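Local coordinates for protein viral CASP8 and FADD-like apoptosis regulator (Molluscum contagiosum virus subtype 1, PDB 2BBR) that inhibits death-receptor-induced apoptosis by interfering with recruitment and activation of host caspase-8 at the death-inducing signalling complex, and also suppresses host NF-kappa-B activation, at residues 24-29 / 135-140; 33-38 / 47-52; 56-61 / 88-93; 98-103 / 171-176; 152-157 / 175-180. All blocks are in the same frame, centred on the assembly; numbering follows the deposited sequence.

In the fold
Interaction 1 joins the two death effector domains directly, pairing helix 22-31 with helix 136-145. Interactions 2 and 3 lie on the first-domain side, their centres about 14 Å apart; F92 of 88-93 touches A35 and L49, tying them together. Interactions 4 and 5 share helix 167-187 and have centres only about 8 Å apart. Interaction 4 also touches interaction 1: M100 meets F136 and V140, V101 meets L27, and V103 meets F136, so the second-domain core continues into the interdomain seam. Interactions 2 and 4 have centres about 23 Å apart and do not touch. The azide site bridges interactions 3 and 4, drawing L88 from one and K98 from the other, with R95 alongside.

Interaction 1 (24-29 / 135-140); sequences EDSLLL and RFVELV
S26 lies over one face of the R135 guanidinium, its CB 3.4 Å above the plane and offset toward the rim. Its hydroxyl swings away from its own backbone N (chi1 -180°), which carries OG past the arginine toward 136-140. There one water joins the segments, 2.7 Å from S26 OG and donating to E138 OE1 at 2.8 Å. E138 OE1 also lies in plane at the guanidinium edge, where it forms a salt bridge with R135 NH1 (3.1 Å); the hydrogen bond within it is weak and bent. The other carboxylate oxygen, E138 OE2, accepts from R135 N at 2.8 Å and a nearly straight 170°, approached from above the carboxylate plane. R135 is the N-cap residue of its helix, and E138, three residues on, holds both its backbone N and its side chain, while H23 holds R135 NE; together these bonds fix the flat group on which S26 rests. Deeper in, L27 CD2 meets V137 CG1 at 3.8 Å, the two side chains crossing at about a right angle, and the other methyl, CD1, touches V101 of helix 95-104. The helix axes remain 10.2 Å apart at closest approach and cross at 29°. A polar outer seam over an apolar inner contact, between helices of the two death effector domains, is consistent with the close interdomain packing of a tandem-DED protein.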
# COMPACT_ATOMS: atom_id res chain seq x y z
N GLU A 24 -1.44 7.53 -8.40
CA GLU A 24 -2.47 6.80 -7.67
C GLU A 24 -2.61 5.38 -8.20
O GLU A 24 -2.81 4.45 -7.42
CB GLU A 24 -3.80 7.55 -7.77
CG GLU A 24 -3.76 8.92 -7.10
CD GLU A 24 -4.98 9.76 -7.40
OE1 GLU A 24 -5.30 9.94 -8.59
OE2 GLU A 24 -5.62 10.24 -6.44
N ASP A 25 -2.48 5.20 -9.51
CA ASP A 25 -2.57 3.86 -10.10
C ASP A 25 -1.47 2.98 -9.52
O ASP A 25 -1.70 1.82 -9.18
CB ASP A 25 -2.38 3.91 -11.62
CG ASP A 25 -3.54 4.57 -12.35
OD1 ASP A 25 -4.66 4.58 -11.80
OD2 ASP A 25 -3.32 5.07 -13.47
N SER A 26 -0.26 3.53 -9.42
CA SER A 26 0.88 2.79 -8.89
C SER A 26 0.63 2.38 -7.44
O SER A 26 0.97 1.27 -7.03
CB SER A 26 2.15 3.64 -8.98
OG SER A 26 3.27 2.95 -8.47
N LEU A 27 0.04 3.28 -6.66
CA LEU A 27 -0.24 2.98 -5.26
C LEU A 27 -1.25 1.85 -5.15
O LEU A 27 -1.10 0.96 -4.32
CB LEU A 27 -0.76 4.23 -4.53
CG LEU A 27 0.18 5.43 -4.52
CD1 LEU A 27 -0.43 6.56 -3.71
CD2 LEU A 27 1.52 5.03 -3.92
N LEU A 28 -2.29 1.87 -5.99
CA LEU A 28 -3.28 0.82 -5.94
C LEU A 28 -2.68 -0.51 -6.38
O LEU A 28 -2.97 -1.55 -5.79
CB LEU A 28 -4.49 1.16 -6.81
CG LEU A 28 -5.35 2.34 -6.33
CD1 LEU A 28 -6.63 2.39 -7.15
CD2 LEU A 28 -5.68 2.17 -4.85
N LEU A 29 -1.86 -0.49 -7.42
CA LEU A 29 -1.23 -1.72 -7.88
C LEU A 29 -0.38 -2.31 -6.75
O LEU A 29 -0.35 -3.52 -6.56
CB LEU A 29 -0.36 -1.46 -9.11
CG LEU A 29 -1.12 -1.33 -10.44
CD1 LEU A 29 -0.15 -0.98 -11.55
CD2 LEU A 29 -1.83 -2.64 -10.75
N ARG A 135 9.35 5.39 -7.18
CA ARG A 135 8.49 5.84 -6.09
C ARG A 135 8.82 5.04 -4.82
O ARG A 135 9.50 4.01 -4.89
CB ARG A 135 7.01 5.58 -6.43
CG ARG A 135 6.52 6.19 -7.74
CD ARG A 135 5.03 5.93 -7.90
NE ARG A 135 4.44 6.62 -9.04
CZ ARG A 135 4.49 6.18 -10.30
NH1 ARG A 135 5.10 5.03 -10.58
NH2 ARG A 135 3.93 6.88 -11.27
N PHE A 136 8.34 5.51 -3.67
CA PHE A 136 8.60 4.79 -2.43
C PHE A 136 8.04 3.36 -2.50
O PHE A 136 8.71 2.42 -2.06
CB PHE A 136 7.96 5.51 -1.23
CG PHE A 136 8.24 4.84 0.09
CD1 PHE A 136 9.51 4.87 0.65
CD2 PHE A 136 7.23 4.16 0.76
CE1 PHE A 136 9.77 4.22 1.86
CE2 PHE A 136 7.48 3.51 1.97
CZ PHE A 136 8.75 3.54 2.52
N VAL A 137 6.85 3.18 -3.06
CA VAL A 137 6.30 1.83 -3.14
C VAL A 137 7.17 0.95 -4.01
O VAL A 137 7.25 -0.26 -3.80
CB VAL A 137 4.84 1.81 -3.69
CG1 VAL A 137 3.90 2.42 -2.66
CG2 VAL A 137 4.75 2.54 -5.02
N GLU A 138 7.83 1.54 -5.00
CA GLU A 138 8.71 0.76 -5.86
C GLU A 138 9.98 0.40 -5.09
O GLU A 138 10.54 -0.69 -5.27
CB GLU A 138 8.99 1.53 -7.15
CG GLU A 138 7.75 1.54 -8.06
CD GLU A 138 7.75 2.61 -9.14
OE1 GLU A 138 6.86 2.56 -10.02
OE2 GLU A 138 8.62 3.50 -9.11
N LEU A 139 10.43 1.28 -4.21
CA LEU A 139 11.59 1.01 -3.37
C LEU A 139 11.24 -0.16 -2.43
O LEU A 139 12.03 -1.08 -2.24
CB LEU A 139 11.97 2.24 -2.54
CG LEU A 139 13.00 2.04 -1.42
CD1 LEU A 139 14.30 1.51 -2.00
CD2 LEU A 139 13.23 3.36 -0.70
N VAL A 140 10.04 -0.12 -1.86
CA VAL A 140 9.60 -1.19 -0.96
C VAL A 140 9.59 -2.53 -1.70
O VAL A 140 10.11 -3.53 -1.19
CB VAL A 140 8.21 -0.90 -0.37
CG1 VAL A 140 7.72 -2.09 0.46
CG2 VAL A 140 8.27 0.35 0.50
O HOH W 1 4.55 1.05 -9.96

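Interaction 2 (33-38 / 47-52)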
# COMPACT_ATOMS: atom_id res chain seq x y z
N HIS A 33 -0.58 -5.96 -4.66
CA HIS A 33 0.57 -6.80 -4.98
C HIS A 33 0.46 -8.28 -4.62
O HIS A 33 0.83 -9.14 -5.42
CB HIS A 33 1.83 -6.21 -4.35
CG HIS A 33 3.10 -6.85 -4.83
ND1 HIS A 33 3.60 -6.65 -6.09
CD2 HIS A 33 3.95 -7.70 -4.21
CE1 HIS A 33 4.72 -7.35 -6.24
NE2 HIS A 33 4.95 -8.00 -5.11
N ASP A 34 -0.03 -8.58 -3.42
CA ASP A 34 -0.15 -9.97 -2.99
C ASP A 34 -1.32 -10.71 -3.62
O ASP A 34 -1.20 -11.87 -4.00
CB ASP A 34 -0.30 -10.04 -1.47
CG ASP A 34 0.81 -9.32 -0.74
OD1 ASP A 34 1.99 -9.64 -1.00
OD2 ASP A 34 0.50 -8.45 0.09
N ALA A 35 -2.46 -10.03 -3.73
CA ALA A 35 -3.66 -10.65 -4.29
C ALA A 35 -3.69 -10.72 -5.81
O ALA A 35 -4.20 -11.69 -6.38
CB ALA A 35 -4.89 -9.91 -3.79
N ALA A 36 -3.14 -9.71 -6.47
CA ALA A 36 -3.13 -9.67 -7.93
C ALA A 36 -1.71 -9.71 -8.49
O ALA A 36 -1.18 -8.70 -8.94
CB ALA A 36 -3.85 -8.42 -8.42
N PRO A 37 -1.08 -10.90 -8.47
CA PRO A 37 0.28 -11.09 -8.96
C PRO A 37 0.41 -10.98 -10.48
O PRO A 37 -0.46 -11.44 -11.22
CB PRO A 37 0.64 -12.48 -8.45
CG PRO A 37 -0.67 -13.19 -8.55
CD PRO A 37 -1.64 -12.17 -7.98
N GLY A 38 1.50 -10.38 -10.94
CA GLY A 38 1.75 -10.24 -12.36
C GLY A 38 1.06 -9.08 -13.06
O GLY A 38 1.42 -8.74 -14.19
N CYS A 47 -9.82 -6.77 -11.92
CA CYS A 47 -10.42 -7.97 -12.49
C CYS A 47 -9.98 -9.18 -11.67
O CYS A 47 -10.78 -10.07 -11.39
CB CYS A 47 -9.99 -8.14 -13.95
SG CYS A 47 -10.60 -6.84 -15.06
N SER A 48 -8.71 -9.21 -11.30
CA SER A 48 -8.19 -10.31 -10.51
C SER A 48 -8.89 -10.37 -9.15
O SER A 48 -9.25 -11.44 -8.68
CB SER A 48 -6.68 -10.15 -10.30
OG SER A 48 -6.16 -11.25 -9.58
N LEU A 49 -9.08 -9.21 -8.52
CA LEU A 49 -9.75 -9.17 -7.23
C LEU A 49 -11.20 -9.61 -7.39
O LEU A 49 -11.74 -10.29 -6.52
CB LEU A 49 -9.69 -7.76 -6.63
CG LEU A 49 -8.30 -7.25 -6.22
CD1 LEU A 49 -8.45 -5.87 -5.60
CD2 LEU A 49 -7.66 -8.21 -5.23
N SER A 50 -11.83 -9.22 -8.49
CA SER A 50 -13.22 -9.60 -8.75
C SER A 50 -13.34 -11.12 -8.85
O SER A 50 -14.27 -11.71 -8.30
CB SER A 50 -13.71 -8.95 -10.04
OG SER A 50 -13.63 -7.54 -9.97
N GLN A 51 -12.39 -11.73 -9.54
CA GLN A 51 -12.37 -13.18 -9.72
C GLN A 51 -12.31 -13.91 -8.39
O GLN A 51 -12.84 -15.02 -8.24
CB GLN A 51 -11.15 -13.59 -10.54
CG GLN A 51 -11.19 -13.18 -12.00
CD GLN A 51 -9.83 -13.22 -12.64
OE1 GLN A 51 -9.01 -14.08 -12.32
NE2 GLN A 51 -9.57 -12.30 -13.56
N GLN A 52 -11.65 -13.29 -7.42
CA GLN A 52 -11.48 -13.87 -6.09
C GLN A 52 -12.54 -13.38 -5.10
O GLN A 52 -12.54 -13.79 -3.94
CB GLN A 52 -10.09 -13.52 -5.56
CG GLN A 52 -8.95 -14.09 -6.38
CD GLN A 52 -7.61 -13.49 -6.01
OE1 GLN A 52 -7.16 -12.51 -6.61
NE2 GLN A 52 -6.97 -14.06 -5.00
O HOH W 2 -3.37 -11.62 -10.88
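A35 presses its methyl onto the end of L49, CB to CD2 at 3.6 Å, and this pair forms the tight half of the contact. Beside it, A36 CB meets S48 CB at 3.8 Å, where the backbones come closest, with the CA atoms of A36 and S48 only 5.7 Å apart. The small side chains of A35 and A36 are consistent with so close an approach to the flank of helix 42-51. L49 leaves its backbone with CG opposite the carbonyl carbon (chi1 -67°), and its branch CD2 turns to the loop while CD1 packs on the ring of F92. That ring also touches A35, so the small apolar patch is covered from the direction of the interdomain linker; C32 and L55 complete the surround of L49.

The other half is polar and more loosely held. S48 OG points away from its own backbone N (chi1 -178°) and stays 3.8 Å from both A35 O and A36 CA, so it is a van der Waals neighbour of the loop. Its link to the loop runs through a water, 3.1 Å from S48 OG, which donates to P37 O at 2.9 Å. Q52 brings its extended side chain over the A35 carbonyl, but the orientation of its amide is uncertain and supports no bond assignment. Just before A35, D34 makes a salt bridge to R97.

The well-defined direct contacts are apolar, with a water-mediated link at the rim; any contribution from Q52 depends on its amide orientation.

Interaction 3 (56-61 / 88-93); sequences TLAALV and LGTSFL
S91 sets its CB against the backbone of A59, 3.6 Å from A59 CA and 3.8 Å from A59 CB, where the chains approach to 5.1 Å between CA atoms. Two small residues meeting this way let the linker lie against the first turn of the helix. On one flank A58 CB touches T90 OG1 at 3.4 Å. On the other, L93 CD1 comes to 3.7 Å from A59 O, and F92 CE2 reaches A59 CB at 4.0 Å, the methyl lying oblique to the ring. L93 CG also sits over a face of the F92 ring, so these two neighbours pack on each other as well as on the helix.

The second shell explains why S91 is held there. Its OG lies between the backbone N and the carbonyl carbon (chi1 75°), which brings it back to L93 N at 3.3 Å in an ST turn (154° at the hydrogen). The same OG bonds E62 OE1, and E62 OE2 takes G89 N, so one carboxylate from helix 57-66 grips the linker at two points. T90 OG1 is bonded to L87 O.

On the helix side, T56 is the N-cap: its OG1 accepts from A59 N at 161°. A water 2.7 Å from T56 OG1 donates to T90 O, so the capping oxygen is also linked through water to the linker backbone. A side-chain-capped helix start, with the chain between helices 81-85 and 95-104 lying against it, is one way the interdomain connection of this tandem-DED protein is held against the first domain.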
# COMPACT_ATOMS: atom_id res chain seq x y z
N THR A 56 -14.59 -5.98 -2.71
CA THR A 56 -15.80 -5.62 -1.98
C THR A 56 -15.92 -4.12 -1.78
O THR A 56 -15.01 -3.35 -2.10
CB THR A 56 -15.79 -6.26 -0.59
OG1 THR A 56 -14.66 -5.77 0.14
CG2 THR A 56 -15.70 -7.77 -0.70
N LEU A 57 -17.07 -3.70 -1.26
CA LEU A 57 -17.32 -2.29 -0.98
C LEU A 57 -16.23 -1.82 -0.02
O LEU A 57 -15.62 -0.76 -0.22
CB LEU A 57 -18.70 -2.13 -0.35
CG LEU A 57 -19.16 -0.78 0.21
CD1 LEU A 57 -18.47 -0.48 1.53
CD2 LEU A 57 -18.87 0.30 -0.80
N ALA A 58 -15.98 -2.61 1.02
CA ALA A 58 -14.97 -2.28 2.01
C ALA A 58 -13.59 -2.10 1.38
O ALA A 58 -12.88 -1.15 1.71
CB ALA A 58 -14.92 -3.36 3.09
N ALA A 59 -13.20 -3.00 0.49
CA ALA A 59 -11.90 -2.91 -0.15
C ALA A 59 -11.74 -1.60 -0.92
O ALA A 59 -10.73 -0.92 -0.80
CB ALA A 59 -11.68 -4.09 -1.08
N LEU A 60 -12.75 -1.26 -1.72
CA LEU A 60 -12.70 -0.04 -2.51
C LEU A 60 -12.67 1.19 -1.61
O LEU A 60 -11.94 2.15 -1.88
CB LEU A 60 -13.90 0.04 -3.46
CG LEU A 60 -13.84 -0.81 -4.73
CD1 LEU A 60 -12.68 -0.36 -5.60
CD2 LEU A 60 -13.71 -2.27 -4.37
N VAL A 61 -13.47 1.18 -0.55
CA VAL A 61 -13.50 2.30 0.37
C VAL A 61 -12.13 2.48 1.02
O VAL A 61 -11.63 3.60 1.14
CB VAL A 61 -14.60 2.08 1.44
CG1 VAL A 61 -14.42 3.04 2.60
CG2 VAL A 61 -15.97 2.29 0.80
N LEU A 88 -12.07 0.53 7.71
CA LEU A 88 -10.65 0.21 7.66
C LEU A 88 -10.36 -1.10 8.38
O LEU A 88 -10.86 -1.35 9.48
CB LEU A 88 -9.83 1.34 8.27
CG LEU A 88 -9.83 2.66 7.49
CD1 LEU A 88 -9.14 3.74 8.31
CD2 LEU A 88 -9.12 2.47 6.16
N GLY A 89 -9.55 -1.95 7.75
CA GLY A 89 -9.19 -3.23 8.34
C GLY A 89 -10.22 -4.33 8.15
O GLY A 89 -10.13 -5.37 8.81
N THR A 90 -11.18 -4.14 7.25
CA THR A 90 -12.20 -5.15 7.03
C THR A 90 -12.21 -5.78 5.63
O THR A 90 -13.22 -6.33 5.20
CB THR A 90 -13.62 -4.60 7.32
OG1 THR A 90 -13.98 -3.63 6.33
CG2 THR A 90 -13.68 -3.97 8.70
N SER A 91 -11.09 -5.70 4.92
CA SER A 91 -11.00 -6.29 3.59
C SER A 91 -9.68 -7.05 3.48
O SER A 91 -8.97 -7.20 4.48
CB SER A 91 -11.07 -5.22 2.50
OG SER A 91 -9.85 -4.49 2.40
N PHE A 92 -9.34 -7.51 2.28
CA PHE A 92 -8.10 -8.25 2.08
C PHE A 92 -6.86 -7.39 2.30
O PHE A 92 -5.79 -7.90 2.59
CB PHE A 92 -8.06 -8.84 0.67
CG PHE A 92 -7.68 -7.84 -0.39
CD1 PHE A 92 -6.35 -7.67 -0.75
CD2 PHE A 92 -8.65 -7.05 -1.00
CE1 PHE A 92 -5.99 -6.72 -1.71
CE2 PHE A 92 -8.30 -6.11 -1.95
CZ PHE A 92 -6.97 -5.94 -2.31
N LEU A 93 -7.01 -6.07 2.16
CA LEU A 93 -5.87 -5.17 2.32
C LEU A 93 -5.18 -5.36 3.66
O LEU A 93 -5.82 -5.50 4.70
CB LEU A 93 -6.31 -3.72 2.14
CG LEU A 93 -6.83 -3.39 0.74
CD1 LEU A 93 -7.59 -2.08 0.78
CD2 LEU A 93 -5.68 -3.33 -0.26
O HOH W 3 -14.44 -6.87 2.60

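Interaction 4 (98-103 / 171-176); sequences KLMVCV and QQLVEY. With AZI (azide ion), chain B.
L99 supplies the largest apolar surface on its side: its CD2 packs on Y176 CB at 3.5 Å, oblique to the phenol ring. CG lies away from the L99 backbone N (chi1 176°), which aims both methyls across the gap. L173 is met from two directions. M100, its chain bent at chi2 and chi3, brings CE to L173 CG at 3.8 Å, the two side chains crossing at about a right angle, while V103 CG2 reaches L173 CD1 at 3.8 Å. L157, A158 and L161 of helix 155-163 close around L173 from outside the pair.

The two segments run antiparallel at 174°, their axes 11.2 Å apart, as in the helical bundle of the death fold; here helices 95-104 and 167-187 of the second death effector domain share one buried core.

Polar groups stay at the margins. Q172 extends its amide so that OE1 comes 3.6 Å from L99 CD1, a van der Waals contact. Y176 sends its hydroxyl out of the contact to P151 O, and its ring meets that of H194 of the C-terminal histidine tag with planes about 25° apart.

Ionic contacts belong to K98, whose NZ lies 3.2 Å from both N1 and N2 of an azide ion, making a weak hydrogen bond. R95 also binds the azide, which probably came from the crystallisation liquor, and K98 NZ forms salt bridges with E62 and the terminal carboxylate of H195, also of the tag.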
# COMPACT_ATOMS: atom_id res chain seq x y z
N LYS A 98 -0.88 -0.92 3.36
CA LYS A 98 -1.47 0.39 3.56
C LYS A 98 -0.49 1.33 4.25
O LYS A 98 -0.37 2.50 3.87
CB LYS A 98 -2.76 0.26 4.38
CG LYS A 98 -3.90 -0.41 3.60
CD LYS A 98 -5.17 -0.53 4.41
CE LYS A 98 -5.07 -1.62 5.46
NZ LYS A 98 -6.23 -1.58 6.40
N LEU A 99 0.24 0.82 5.24
CA LEU A 99 1.22 1.63 5.95
C LEU A 99 2.33 2.11 5.02
O LEU A 99 2.74 3.27 5.07
CB LEU A 99 1.84 0.84 7.10
CG LEU A 99 2.97 1.53 7.88
CD1 LEU A 99 2.50 2.87 8.43
CD2 LEU A 99 3.42 0.63 9.02
N MET A 100 2.82 1.21 4.17
CA MET A 100 3.88 1.60 3.24
C MET A 100 3.42 2.72 2.31
O MET A 100 4.18 3.64 2.01
CB MET A 100 4.36 0.39 2.44
CG MET A 100 5.09 -0.66 3.27
SD MET A 100 6.53 -0.01 4.19
CE MET A 100 5.89 -0.07 5.85
N VAL A 101 2.19 2.64 1.82
CA VAL A 101 1.69 3.70 0.95
C VAL A 101 1.65 5.02 1.70
O VAL A 101 2.11 6.05 1.20
CB VAL A 101 0.27 3.39 0.43
CG1 VAL A 101 -0.31 4.62 -0.26
CG2 VAL A 101 0.31 2.22 -0.55
N CYS A 102 1.12 4.99 2.92
CA CYS A 102 1.02 6.21 3.70
C CYS A 102 2.37 6.82 4.05
O CYS A 102 2.53 8.04 3.99
CB CYS A 102 0.20 5.95 4.96
SG CYS A 102 -1.54 5.64 4.56
N VAL A 103 3.34 5.99 4.41
CA VAL A 103 4.67 6.49 4.72
C VAL A 103 5.27 7.13 3.48
O VAL A 103 5.90 8.19 3.55
CB VAL A 103 5.58 5.35 5.24
CG1 VAL A 103 7.03 5.80 5.29
CG2 VAL A 103 5.11 4.92 6.61
N GLN A 171 9.35 5.12 13.86
CA GLN A 171 8.51 4.63 14.93
C GLN A 171 7.25 3.93 14.41
O GLN A 171 6.84 2.92 14.96
CB GLN A 171 8.12 5.77 15.87
CG GLN A 171 7.28 5.33 17.05
CD GLN A 171 6.99 6.46 18.01
OE1 GLN A 171 5.83 6.78 18.29
NE2 GLN A 171 8.05 7.09 18.51
N GLN A 172 6.64 4.47 13.36
CA GLN A 172 5.45 3.82 12.81
C GLN A 172 5.78 2.41 12.36
O GLN A 172 4.99 1.48 12.55
CB GLN A 172 4.90 4.60 11.62
CG GLN A 172 4.28 5.94 11.97
CD GLN A 172 3.63 6.58 10.76
OE1 GLN A 172 2.76 5.99 10.13
NE2 GLN A 172 4.06 7.79 10.43
N LEU A 173 6.94 2.24 11.73
CA LEU A 173 7.34 0.92 11.26
C LEU A 173 7.74 -0.02 12.39
O LEU A 173 7.43 -1.20 12.34
CB LEU A 173 8.49 1.03 10.24
CG LEU A 173 8.06 1.15 8.78
CD1 LEU A 173 7.30 2.45 8.55
CD2 LEU A 173 9.29 1.08 7.89
N VAL A 174 8.44 0.50 13.40
CA VAL A 174 8.83 -0.33 14.53
C VAL A 174 7.57 -0.81 15.25
O VAL A 174 7.45 -1.99 15.61
CB VAL A 174 9.72 0.44 15.53
CG1 VAL A 174 9.89 -0.35 16.82
CG2 VAL A 174 11.08 0.71 14.90
N GLU A 175 6.63 0.10 15.46
CA GLU A 175 5.39 -0.25 16.13
C GLU A 175 4.60 -1.27 15.32
O GLU A 175 4.00 -2.19 15.89
CB GLU A 175 4.56 1.00 16.40
CG GLU A 175 5.14 1.85 17.52
CD GLU A 175 4.36 3.12 17.78
OE1 GLU A 175 4.66 3.80 18.78
OE2 GLU A 175 3.46 3.44 16.98
N TYR A 176 4.59 -1.11 14.00
CA TYR A 176 3.89 -2.06 13.15
C TYR A 176 4.51 -3.45 13.29
O TYR A 176 3.79 -4.44 13.44
CB TYR A 176 3.96 -1.64 11.67
CG TYR A 176 3.61 -2.80 10.76
CD1 TYR A 176 2.31 -3.25 10.65
CD2 TYR A 176 4.62 -3.53 10.12
CE1 TYR A 176 2.00 -4.41 9.95
CE2 TYR A 176 4.32 -4.70 9.41
CZ TYR A 176 3.01 -5.14 9.34
OH TYR A 176 2.69 -6.32 8.71
N1 AZI B . -6.13 1.24 7.93
N2 AZI B . -4.99 1.10 7.67
N3 AZI B . -3.85 1.00 7.47

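Interaction 5 (152-157 / 175-180)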
# COMPACT_ATOMS: atom_id res chain seq x y z
N SER A 152 6.34 -9.23 7.60
CA SER A 152 6.68 -9.54 8.98
C SER A 152 7.94 -8.84 9.48
O SER A 152 8.18 -8.77 10.69
CB SER A 152 6.85 -11.06 9.15
OG SER A 152 5.68 -11.75 8.78
N SER A 153 8.75 -8.33 8.56
CA SER A 153 9.99 -7.68 8.92
C SER A 153 10.24 -6.41 8.12
O SER A 153 10.46 -6.47 6.91
CB SER A 153 11.16 -8.64 8.71
OG SER A 153 12.41 -7.99 8.91
N VAL A 154 10.21 -5.26 8.80
CA VAL A 154 10.45 -3.99 8.13
C VAL A 154 11.55 -3.20 8.83
O VAL A 154 11.74 -2.02 8.54
CB VAL A 154 9.15 -3.14 8.07
CG1 VAL A 154 8.09 -3.86 7.24
CG2 VAL A 154 8.63 -2.85 9.47
N SER A 155 12.29 -3.84 9.73
CA SER A 155 13.34 -3.16 10.46
C SER A 155 14.40 -2.51 9.57
O SER A 155 14.96 -1.48 9.94
CB SER A 155 14.01 -4.10 11.47
OG SER A 155 14.67 -5.17 10.83
N VAL A 156 14.69 -3.10 8.42
CA VAL A 156 15.69 -2.51 7.53
C VAL A 156 15.19 -1.14 7.08
O VAL A 156 15.95 -0.17 7.06
CB VAL A 156 15.95 -3.40 6.29
CG1 VAL A 156 16.79 -2.64 5.27
CG2 VAL A 156 16.68 -4.67 6.72
N LEU A 157 13.91 -1.06 6.73
CA LEU A 157 13.33 0.21 6.31
C LEU A 157 13.25 1.18 7.49
O LEU A 157 13.47 2.38 7.32
CB LEU A 157 11.93 -0.01 5.73
CG LEU A 157 11.85 -0.07 4.20
CD1 LEU A 157 10.45 -0.45 3.77
CD2 LEU A 157 12.25 1.29 3.62
N GLU A 175 6.63 0.10 15.46
CA GLU A 175 5.39 -0.25 16.13
C GLU A 175 4.60 -1.27 15.32
O GLU A 175 4.00 -2.19 15.89
CB GLU A 175 4.56 1.00 16.40
CG GLU A 175 5.14 1.85 17.52
CD GLU A 175 4.36 3.12 17.78
OE1 GLU A 175 4.66 3.80 18.78
OE2 GLU A 175 3.46 3.44 16.98
N TYR A 176 4.59 -1.11 14.00
CA TYR A 176 3.89 -2.06 13.15
C TYR A 176 4.51 -3.45 13.29
O TYR A 176 3.79 -4.44 13.44
CB TYR A 176 3.96 -1.64 11.67
CG TYR A 176 3.61 -2.80 10.76
CD1 TYR A 176 2.31 -3.25 10.65
CD2 TYR A 176 4.62 -3.53 10.12
CE1 TYR A 176 2.00 -4.41 9.95
CE2 TYR A 176 4.32 -4.70 9.41
CZ TYR A 176 3.01 -5.14 9.34
OH TYR A 176 2.69 -6.32 8.71
N GLU A 177 5.83 -3.53 13.22
CA GLU A 177 6.48 -4.83 13.31
C GLU A 177 6.17 -5.50 14.64
O GLU A 177 5.93 -6.71 14.68
CB GLU A 177 7.99 -4.72 13.11
CG GLU A 177 8.64 -6.09 13.00
CD GLU A 177 10.07 -6.06 12.51
OE1 GLU A 177 10.39 -5.22 11.64
OE2 GLU A 177 10.87 -6.90 12.97
N GLN A 178 6.18 -4.72 15.72
CA GLN A 178 5.88 -5.27 17.04
C GLN A 178 4.43 -5.73 17.12
O GLN A 178 4.13 -6.77 17.71
CB GLN A 178 6.18 -4.23 18.12
CG GLN A 178 7.66 -3.91 18.28
CD GLN A 178 8.48 -5.14 18.59
OE1 GLN A 178 8.87 -5.89 17.70
NE2 GLN A 178 8.73 -5.37 19.88
N GLN A 179 3.52 -4.96 16.53
CA GLN A 179 2.10 -5.33 16.53
C GLN A 179 1.88 -6.62 15.74
O GLN A 179 1.12 -7.49 16.16
CB GLN A 179 1.26 -4.20 15.93
CG GLN A 179 1.11 -3.00 16.84
CD GLN A 179 0.42 -1.83 16.16
OE1 GLN A 179 -0.59 -2.02 15.47
NE2 GLN A 179 0.94 -0.63 16.36
N GLU A 180 2.52 -6.72 14.58
CA GLU A 180 2.38 -7.92 13.76
C GLU A 180 2.95 -9.14 14.49
O GLU A 180 2.37 -10.22 14.45
CB GLU A 180 3.09 -7.72 12.42
CG GLU A 180 3.24 -9.01 11.60
CD GLU A 180 1.91 -9.65 11.24
OE1 GLU A 180 1.91 -10.84 10.85
OE2 GLU A 180 0.86 -8.97 11.33
O HOH W 4 6.49 -8.94 12.83
O HOH W 5 4.10 -12.36 11.01
O HOH W 6 12.96 -7.43 11.45
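The N-terminal turn of helix 155-163 is met by a glutamate from helix 167-187, its neighbour in the death effector domain. E177 stretches out, CG turned away from its backbone N (chi1 -172°), and its OE1 accepts from N of V154, the N-cap residue, at 2.8 Å and 158°. The N-H comes from above the carboxylate, 48° out of its plane. Such a negative group beside a helix N-terminus would probably be favoured by the helix dipole. On the way, E177 CG passes 3.6 Å from S152 O.

Waters extend this grip. One donates to E177 OE2 at 2.6 Å and also bonds the S153 and S155 hydroxyls; a second donates to both S152 O and E177 O; a third joins S152 OG to E180 OE1, while E180 OE2 is hydrogen-bonded to ND1 of H194 of the C-terminal histidine tag. Below this polar layer, V154 CG2 lies at the edge of the Y176 ring near its plane, 4.1 Å from CD2, the two side chains crossing at about a right angle.

V154 continues inward onto Y96 of helix 95-104 and L173 of helix 167-187, and L157 on V140 and L143 carries the packing to helix 136-145.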